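Local atomic coordinates of TT1561 protein (Thermus thermophilus, PDB entry 1UF3), a protein that is of unknown function but binds calcium ions and, as a member of the calcineurin-like metallophosphoesterase superfamily, is probably a metal-dependent phosphoesterase. Residues K23-A28 against F56-E61; F101-G106 against K147-I152; S213-D216 against K221-T224. One frame throughout, in Å; residues are numbered along the deposited sequence.

Contact 1 (K23-A28 against F56-E61); sequences KFVKLA and FRILSE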
loop_
_atom_site.group_PDB
_atom_site.type_symbol
_atom_site.label_atom_id
_atom_site.label_comp_id
_atom_site.label_asym_id
_atom_site.label_seq_id
_atom_site.Cartn_x
_atom_site.Cartn_y
_atom_site.Cartn_z
ATOM N N LYS A 23 1.155 13.027 -22.427
ATOM C CA LYS A 23 0.415 13.776 -21.410
ATOM C C LYS A 23 -0.713 12.870 -20.908
ATOM O O LYS A 23 -1.020 12.835 -19.717
ATOM C CB LYS A 23 -0.183 15.062 -21.998
ATOM C CG LYS A 23 0.841 16.139 -22.398
ATOM C CD LYS A 23 0.153 17.252 -23.203
ATOM C CE LYS A 23 1.091 18.403 -23.559
ATOM N NZ LYS A 23 1.344 19.329 -22.420
ATOM N N PHE A 24 -1.313 12.136 -21.840
ATOM C CA PHE A 24 -2.406 11.210 -21.548
ATOM C C PHE A 24 -1.932 10.163 -20.535
ATOM O O PHE A 24 -2.586 9.920 -19.524
ATOM C CB PHE A 24 -2.862 10.520 -22.840
ATOM C CG PHE A 24 -3.913 9.451 -22.632
ATOM C CD1 PHE A 24 -5.217 9.790 -22.280
ATOM C CD2 PHE A 24 -3.586 8.105 -22.768
ATOM C CE1 PHE A 24 -6.192 8.802 -22.060
ATOM C CE2 PHE A 24 -4.551 7.099 -22.552
ATOM C CZ PHE A 24 -5.860 7.453 -22.195
ATOM N N VAL A 25 -0.784 9.562 -20.817
ATOM C CA VAL A 25 -0.198 8.550 -19.938
ATOM C C VAL A 25 0.109 9.121 -18.558
ATOM O O VAL A 25 -0.135 8.458 -17.544
ATOM C CB VAL A 25 1.081 7.956 -20.576
ATOM C CG1 VAL A 25 1.856 7.124 -19.569
ATOM C CG2 VAL A 25 0.687 7.104 -21.767
ATOM N N LYS A 26 0.625 10.348 -18.508
ATOM C CA LYS A 26 0.934 10.980 -17.230
ATOM C C LYS A 26 -0.293 11.381 -16.408
ATOM O O LYS A 26 -0.168 11.840 -15.275
ATOM C CB LYS A 26 1.815 12.203 -17.444
ATOM C CG LYS A 26 3.152 11.861 -18.023
ATOM C CD LYS A 26 4.135 12.993 -17.805
ATOM C CE LYS A 26 5.505 12.632 -18.333
ATOM N NZ LYS A 26 6.444 13.789 -18.224
ATOM N N LEU A 27 -1.478 11.201 -16.975
ATOM C CA LEU A 27 -2.710 11.530 -16.274
ATOM C C LEU A 27 -3.122 10.398 -15.345
ATOM O O LEU A 27 -3.817 10.620 -14.354
ATOM C CB LEU A 27 -3.869 11.704 -17.252
ATOM C CG LEU A 27 -3.883 12.729 -18.368
ATOM C CD1 LEU A 27 -5.127 12.467 -19.184
ATOM C CD2 LEU A 27 -3.899 14.129 -17.810
ATOM N N ALA A 28 -2.727 9.180 -15.706
ATOM C CA ALA A 28 -3.121 8.003 -14.956
ATOM C C ALA A 28 -2.838 8.026 -13.457
ATOM O O ALA A 28 -3.733 7.761 -12.673
ATOM C CB ALA A 28 -2.512 6.737 -15.607
ATOM N N PHE A 56 4.351 2.817 -28.453
ATOM C CA PHE A 56 4.284 1.808 -27.391
ATOM C C PHE A 56 5.263 2.031 -26.240
ATOM O O PHE A 56 4.959 1.736 -25.077
ATOM C CB PHE A 56 4.471 0.435 -28.014
ATOM C CG PHE A 56 3.285 -0.013 -28.807
ATOM C CD1 PHE A 56 3.439 -0.636 -30.026
ATOM C CD2 PHE A 56 1.991 0.191 -28.315
ATOM C CE1 PHE A 56 2.336 -1.056 -30.760
ATOM C CE2 PHE A 56 0.884 -0.230 -29.044
ATOM C CZ PHE A 56 1.060 -0.854 -30.270
ATOM N N ARG A 57 6.432 2.581 -26.541
ATOM C CA ARG A 57 7.410 2.855 -25.494
ATOM C C ARG A 57 6.824 3.874 -24.512
ATOM O O ARG A 57 6.974 3.749 -23.289
ATOM C CB ARG A 57 8.694 3.405 -26.115
ATOM C CG ARG A 57 9.787 3.660 -25.111
ATOM C CD ARG A 57 10.978 2.740 -25.341
ATOM N NE ARG A 57 11.894 2.787 -24.198
ATOM C CZ ARG A 57 12.974 2.025 -24.059
ATOM N NH1 ARG A 57 13.296 1.139 -24.997
ATOM N NH2 ARG A 57 13.726 2.142 -22.970
ATOM N N ILE A 58 6.166 4.891 -25.060
ATOM C CA ILE A 58 5.542 5.934 -24.252
ATOM C C ILE A 58 4.343 5.365 -23.485
ATOM O O ILE A 58 4.184 5.646 -22.311
ATOM C CB ILE A 58 5.087 7.132 -25.155
ATOM C CG1 ILE A 58 6.287 8.051 -25.404
ATOM C CG2 ILE A 58 3.923 7.911 -24.506
ATOM C CD1 ILE A 58 6.129 8.961 -26.610
ATOM N N LEU A 59 3.525 4.551 -24.144
ATOM C CA LEU A 59 2.354 3.964 -23.482
ATOM C C LEU A 59 2.770 3.024 -22.354
ATOM O O LEU A 59 2.108 2.957 -21.317
ATOM C CB LEU A 59 1.517 3.191 -24.482
ATOM C CG LEU A 59 -0.004 3.109 -24.325
ATOM C CD1 LEU A 59 -0.460 1.871 -25.056
ATOM C CD2 LEU A 59 -0.438 3.067 -22.887
ATOM N N SER A 60 3.886 2.321 -22.565
ATOM C CA SER A 60 4.420 1.364 -21.590
ATOM C C SER A 60 4.794 1.990 -20.248
ATOM O O SER A 60 4.882 1.288 -19.236
ATOM C CB SER A 60 5.647 0.636 -22.172
ATOM O OG SER A 60 6.815 1.453 -22.068
ATOM N N GLU A 61 5.002 3.303 -20.223
ATOM C CA GLU A 61 5.356 3.993 -18.982
ATOM C C GLU A 61 4.238 3.969 -17.922
ATOM O O GLU A 61 4.492 4.130 -16.723
ATOM C CB GLU A 61 5.717 5.450 -19.283
ATOM C CG GLU A 61 6.915 5.611 -20.224
ATOM C CD GLU A 61 8.206 5.875 -19.479
ATOM O OE1 GLU A 61 8.465 5.175 -18.469
ATOM O OE2 GLU A 61 8.964 6.775 -19.908
#
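Val25, on the last turn of helix 18-25, pushes both its methyls against the end of helix 49-59, where Ile58, Leu59 and Glu61 receive them. The close part lies around CG2, which sits 3.8 Å from Ile58 O and 3.9 Å from Leu59 CA, so it rests on main chain as much as on side chains. Two further methyls border it: CG2 of Ile58 and CD2 of Leu59 each come to 4.3 Å from Val25 CG2. The valine's other branch, CG1, anti to the backbone N (chi1 168°), also lies by Ile58 O and reaches Glu61 CB at 4.2 Å. Here the contact loosens. Only the root of Glu61 takes part; its carboxylate leads off toward the exposed side, where the residue packs on Arg218 of a neighbouring subunit. Beyond Val25, Phe24 covers Leu9 and Thr11 of strand 7-12, placing this helix pair on the outside of the sheet in the alpha/beta fold. The joint is made by van der Waals contact, with no polar bond between the two segments. Because the nearest carbonyl, Ile58 O, already accepts Glu61 N at 3.2 Å, the valine's methyls can cover it without costing that oxygen its partner.

Contact 2 (F101-G106 against K147-I152); sequences FTFWRG and KDYPKI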
loop_
_atom_site.group_PDB
_atom_site.type_symbol
_atom_site.label_atom_id
_atom_site.label_comp_id
_atom_site.label_asym_id
_atom_site.label_seq_id
_atom_site.Cartn_x
_atom_site.Cartn_y
_atom_site.Cartn_z
ATOM N N PHE A 101 -8.511 -11.659 -26.934
ATOM C CA PHE A 101 -9.070 -11.244 -25.650
ATOM C C PHE A 101 -8.079 -11.331 -24.496
ATOM O O PHE A 101 -7.010 -11.925 -24.626
ATOM C CB PHE A 101 -10.254 -12.155 -25.326
ATOM C CG PHE A 101 -9.844 -13.543 -24.933
ATOM C CD1 PHE A 101 -9.588 -13.854 -23.591
ATOM C CD2 PHE A 101 -9.608 -14.508 -25.904
ATOM C CE1 PHE A 101 -9.099 -15.093 -23.233
ATOM C CE2 PHE A 101 -9.118 -15.753 -25.565
ATOM C CZ PHE A 101 -8.856 -16.050 -24.217
ATOM N N THR A 102 -8.440 -10.712 -23.375
ATOM C CA THR A 102 -7.635 -10.820 -22.165
ATOM C C THR A 102 -8.588 -10.590 -20.987
ATOM O O THR A 102 -9.705 -10.116 -21.200
ATOM C CB THR A 102 -6.474 -9.798 -22.120
ATOM O OG1 THR A 102 -5.639 -10.099 -20.997
ATOM C CG2 THR A 102 -6.982 -8.381 -21.999
ATOM N N PHE A 103 -8.169 -10.951 -19.767
ATOM C CA PHE A 103 -9.006 -10.734 -18.584
ATOM C C PHE A 103 -8.395 -9.685 -17.696
ATOM O O PHE A 103 -7.179 -9.649 -17.500
ATOM C CB PHE A 103 -9.154 -11.992 -17.704
ATOM C CG PHE A 103 -9.963 -13.081 -18.313
ATOM C CD1 PHE A 103 -9.339 -14.215 -18.821
ATOM C CD2 PHE A 103 -11.356 -13.011 -18.329
ATOM C CE1 PHE A 103 -10.090 -15.267 -19.332
ATOM C CE2 PHE A 103 -12.114 -14.045 -18.837
ATOM C CZ PHE A 103 -11.492 -15.185 -19.342
ATOM N N TRP A 104 -9.240 -8.820 -17.157
ATOM C CA TRP A 104 -8.780 -7.819 -16.221
ATOM C C TRP A 104 -9.404 -8.217 -14.885
ATOM O O TRP A 104 -10.411 -8.925 -14.856
ATOM C CB TRP A 104 -9.284 -6.442 -16.588
ATOM C CG TRP A 104 -8.478 -5.725 -17.611
ATOM C CD1 TRP A 104 -7.303 -6.131 -18.183
ATOM C CD2 TRP A 104 -8.813 -4.474 -18.217
ATOM N NE1 TRP A 104 -6.888 -5.203 -19.118
ATOM C CE2 TRP A 104 -7.796 -4.177 -19.158
ATOM C CE3 TRP A 104 -9.882 -3.574 -18.062
ATOM C CZ2 TRP A 104 -7.815 -3.014 -19.948
ATOM C CZ3 TRP A 104 -9.904 -2.413 -18.851
ATOM C CH2 TRP A 104 -8.877 -2.150 -19.780
ATOM N N ARG A 105 -8.816 -7.769 -13.788
ATOM C CA ARG A 105 -9.379 -8.107 -12.491
ATOM C C ARG A 105 -10.761 -7.449 -12.311
ATOM O O ARG A 105 -10.946 -6.251 -12.579
ATOM C CB ARG A 105 -8.449 -7.676 -11.365
ATOM C CG ARG A 105 -8.850 -8.338 -10.073
ATOM C CD ARG A 105 -7.783 -8.295 -9.019
ATOM N NE ARG A 105 -8.322 -8.854 -7.786
ATOM C CZ ARG A 105 -7.744 -8.741 -6.596
ATOM N NH1 ARG A 105 -6.590 -8.086 -6.471
ATOM N NH2 ARG A 105 -8.329 -9.275 -5.535
ATOM N N GLY A 106 -11.720 -8.248 -11.868
ATOM C CA GLY A 106 -13.070 -7.745 -11.693
ATOM C C GLY A 106 -13.995 -8.911 -11.408
ATOM O O GLY A 106 -14.632 -8.933 -10.367
ATOM N N LYS A 147 -17.447 -18.687 -20.021
ATOM C CA LYS A 147 -18.667 -18.509 -19.237
ATOM C C LYS A 147 -18.781 -17.487 -18.104
ATOM O O LYS A 147 -17.887 -17.330 -17.278
ATOM C CB LYS A 147 -19.090 -19.885 -18.679
ATOM C CG LYS A 147 -19.244 -20.987 -19.728
ATOM C CD LYS A 147 -20.128 -20.516 -20.883
ATOM C CE LYS A 147 -20.766 -21.668 -21.654
ATOM N NZ LYS A 147 -19.799 -22.556 -22.350
ATOM N N ASP A 148 -19.915 -16.789 -18.079
ATOM C CA ASP A 148 -20.238 -15.839 -17.016
ATOM C C ASP A 148 -19.312 -14.664 -16.758
ATOM O O ASP A 148 -19.109 -14.282 -15.598
ATOM C CB ASP A 148 -20.410 -16.598 -15.690
ATOM C CG ASP A 148 -21.262 -17.846 -15.848
ATOM O OD1 ASP A 148 -22.306 -17.762 -16.533
ATOM O OD2 ASP A 148 -20.884 -18.911 -15.293
ATOM N N TYR A 149 -18.749 -14.071 -17.801
ATOM C CA TYR A 149 -17.878 -12.934 -17.561
ATOM C C TYR A 149 -18.471 -11.644 -18.109
ATOM O O TYR A 149 -18.978 -11.623 -19.212
ATOM C CB TYR A 149 -16.509 -13.134 -18.234
ATOM C CG TYR A 149 -15.638 -14.257 -17.690
ATOM C CD1 TYR A 149 -15.600 -15.502 -18.306
ATOM C CD2 TYR A 149 -14.840 -14.055 -16.580
ATOM C CE1 TYR A 149 -14.784 -16.513 -17.831
ATOM C CE2 TYR A 149 -14.022 -15.057 -16.094
ATOM C CZ TYR A 149 -13.994 -16.278 -16.721
ATOM O OH TYR A 149 -13.145 -17.253 -16.240
ATOM N N PRO A 150 -18.460 -10.567 -17.319
ATOM C CA PRO A 150 -18.988 -9.311 -17.850
ATOM C C PRO A 150 -17.982 -8.970 -18.981
ATOM O O PRO A 150 -16.767 -9.108 -18.779
ATOM C CB PRO A 150 -18.830 -8.348 -16.681
ATOM C CG PRO A 150 -18.917 -9.266 -15.455
ATOM C CD PRO A 150 -18.156 -10.471 -15.873
ATOM N N LYS A 151 -18.465 -8.537 -20.148
ATOM C CA LYS A 151 -17.578 -8.204 -21.281
ATOM C C LYS A 151 -17.341 -6.714 -21.550
ATOM O O LYS A 151 -18.227 -5.875 -21.325
ATOM C CB LYS A 151 -18.104 -8.845 -22.566
ATOM C CG LYS A 151 -18.180 -10.365 -22.527
ATOM C CD LYS A 151 -18.949 -10.909 -23.723
ATOM C CE LYS A 151 -19.296 -12.376 -23.561
ATOM N NZ LYS A 151 -20.242 -12.888 -24.605
ATOM N N ILE A 152 -16.124 -6.391 -22.002
ATOM C CA ILE A 152 -15.737 -5.019 -22.363
ATOM C C ILE A 152 -15.222 -5.132 -23.802
ATOM O O ILE A 152 -14.257 -5.859 -24.068
ATOM C CB ILE A 152 -14.612 -4.463 -21.461
ATOM C CG1 ILE A 152 -15.119 -4.309 -20.019
ATOM C CG2 ILE A 152 -14.123 -3.100 -22.011
ATOM C CD1 ILE A 152 -14.155 -3.625 -19.055
#
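Phe103 and Tyr149 bring their rings together beside strand 108-118 in one of the two sheets of the metallophosphoesterase alpha/beta sandwich; strands 101-104 and 151-155 both pair with that strand, and both rings touch its Leu109. The aromatic contact comes first. Phe103 lowers its CE2 corner onto one face of Tyr149, 3.4 Å above the plane and over the ring centre, while its own plane is inclined by 46° to the tyrosine's. Centroids lie 4.5 Å apart. Tyr149 CG lies anti to the carbonyl carbon (chi1 -66°), which turns the ring face to Phe103; the two side chains cross at about a right angle. With an alanine in place of Tyr149, Phe103 CE2 would probably lose the flat surface it rests on, leaving the phenylalanine ring freer to turn. Polar and charged links lead to a neighbouring subunit: Arg105 makes a cation-pi contact with its Tyr149, and this Tyr149 packs in return on Arg105 of that neighbour. Asp148 adds a salt bridge to Arg3 of the same neighbour. The aliphatic contact is slighter and more deeply buried, between Trp104 and Ile152, where the isoleucine's terminal CD1 reaches the six-membered part of the indole at CE3, 4.4 Å away.

Contact 3 (S213-D216 against K221-T224); sequences SLLD and KLET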
loop_
_atom_site.group_PDB
_atom_site.type_symbol
_atom_site.label_atom_id
_atom_site.label_comp_id
_atom_site.label_asym_id
_atom_site.label_seq_id
_atom_site.Cartn_x
_atom_site.Cartn_y
_atom_site.Cartn_z
ATOM N N SER A 213 -11.495 10.618 -21.481
ATOM C CA SER A 213 -12.474 10.403 -20.433
ATOM C C SER A 213 -11.924 9.413 -19.385
ATOM O O SER A 213 -11.056 8.582 -19.671
ATOM C CB SER A 213 -13.759 9.794 -21.023
ATOM O OG SER A 213 -14.388 10.612 -22.010
ATOM N N LEU A 214 -12.433 9.525 -18.169
ATOM C CA LEU A 214 -12.100 8.596 -17.098
ATOM C C LEU A 214 -13.473 7.989 -16.791
ATOM O O LEU A 214 -14.355 8.683 -16.265
ATOM C CB LEU A 214 -11.559 9.314 -15.863
ATOM C CG LEU A 214 -11.233 8.335 -14.710
ATOM C CD1 LEU A 214 -9.980 7.487 -15.063
ATOM C CD2 LEU A 214 -10.990 9.114 -13.432
ATOM N N LEU A 215 -13.675 6.736 -17.178
ATOM C CA LEU A 215 -14.942 6.070 -16.940
ATOM C C LEU A 215 -15.016 5.426 -15.560
ATOM O O LEU A 215 -14.047 4.811 -15.089
ATOM C CB LEU A 215 -15.209 4.969 -17.961
ATOM C CG LEU A 215 -14.622 4.847 -19.364
ATOM C CD1 LEU A 215 -15.616 4.065 -20.174
ATOM C CD2 LEU A 215 -14.301 6.184 -20.001
ATOM N N ASP A 216 -16.172 5.571 -14.920
ATOM C CA ASP A 216 -16.429 4.955 -13.625
ATOM C C ASP A 216 -17.340 3.779 -13.973
ATOM O O ASP A 216 -18.561 3.950 -14.149
ATOM C CB ASP A 216 -17.156 5.932 -12.683
ATOM C CG ASP A 216 -17.530 5.285 -11.350
ATOM O OD1 ASP A 216 -17.668 4.057 -11.323
ATOM O OD2 ASP A 216 -17.678 5.991 -10.341
ATOM N N LYS A 221 -20.661 6.266 -15.393
ATOM C CA LYS A 221 -20.520 7.709 -15.467
ATOM C C LYS A 221 -19.116 7.996 -16.011
ATOM O O LYS A 221 -18.201 7.202 -15.802
ATOM C CB LYS A 221 -20.645 8.342 -14.082
ATOM C CG LYS A 221 -22.043 8.440 -13.523
ATOM C CD LYS A 221 -22.011 9.201 -12.196
ATOM C CE LYS A 221 -23.399 9.340 -11.578
ATOM N NZ LYS A 221 -23.382 10.222 -10.372
ATOM N N LEU A 222 -18.958 9.125 -16.698
ATOM C CA LEU A 222 -17.669 9.524 -17.261
ATOM C C LEU A 222 -17.270 10.888 -16.733
ATOM O O LEU A 222 -18.131 11.742 -16.484
ATOM C CB LEU A 222 -17.739 9.664 -18.783
ATOM C CG LEU A 222 -18.080 8.498 -19.700
ATOM C CD1 LEU A 222 -18.068 8.982 -21.144
ATOM C CD2 LEU A 222 -17.071 7.392 -19.506
ATOM N N GLU A 223 -15.963 11.089 -16.570
ATOM C CA GLU A 223 -15.428 12.379 -16.162
ATOM C C GLU A 223 -14.650 12.806 -17.388
ATOM O O GLU A 223 -13.969 11.989 -18.004
ATOM C CB GLU A 223 -14.515 12.255 -14.954
ATOM C CG GLU A 223 -15.301 12.257 -13.658
ATOM C CD GLU A 223 -14.455 11.940 -12.453
ATOM O OE1 GLU A 223 -14.042 10.768 -12.307
ATOM O OE2 GLU A 223 -14.202 12.866 -11.658
ATOM N N THR A 224 -14.766 14.078 -17.745
ATOM C CA THR A 224 -14.136 14.611 -18.946
ATOM C C THR A 224 -12.857 15.415 -18.759
ATOM O O THR A 224 -12.653 16.065 -17.736
ATOM C CB THR A 224 -15.181 15.460 -19.724
ATOM O OG1 THR A 224 -15.759 14.648 -20.755
ATOM C CG2 THR A 224 -14.562 16.720 -20.308
HETATM O O HOH W 1 -15.090 8.838 -13.590
#
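Leu214 O is gripped twice over: Glu223 N donates to it at 2.9 Å, the donor tilted 30° out of the carbonyl plane, and a water donates at 2.8 Å. That water also donates to Glu223 OE1, tying the carboxylate back to the opposite strand. Glu223 gets there with CG beside its backbone N (chi1 -84°) and an extended chain beyond, which lays it alongside Leu214 so that OE1 sits 3.6 Å from Leu214 CD2. The same oxygen forms a salt bridge to Arg2 of a neighbouring subunit. In return, Glu223 O accepts Leu214 N at 2.9 Å, completing one hydrogen-bonded pair of the antiparallel beta hairpin 211-216/221-226, whose second strand is one of the two edge strands of its sheet within this chain. Nearer the turn, Asp216 N points almost straight down the carbonyl of Lys221, N to O 2.7 Å, whereas the returning bond from Lys221 N to Asp216 O is weak at 3.4 Å. Asp216's carboxylate is engaged elsewhere, by Arg6 and Ala219 N. The other face carries Leu215 and Leu222, side by side, against Trp200 and Val202. Ser213 lies there too, its OG hydrogen-bonded to Pro204 O. Between the strands, Ser213 CA makes a CA-H...O contact with Glu223 O at 3.3 Å.

Overall arrangement
Contact 1 joins two helices on the outside of the sheet that carries the hairpin of contact 3, while contact 2 belongs to the other sheet. Contact 3 faces that second sheet through its leucines, yet its centre lies about 20 Å from that of contact 2; contacts 1 and 3 approach to about 5 Å between nearest atoms without touching. Contact 3 alone is built on main-chain bonds between its two segments, as neighbouring strands require. Contacts 1 and 2 rely on van der Waals packing, of a valine on backbone and aliphatic groups in one and largely of aromatic rings in the other. None is wholly core: each sets buried residues beside more exposed ones, and each has residues meeting other subunits of the assembly.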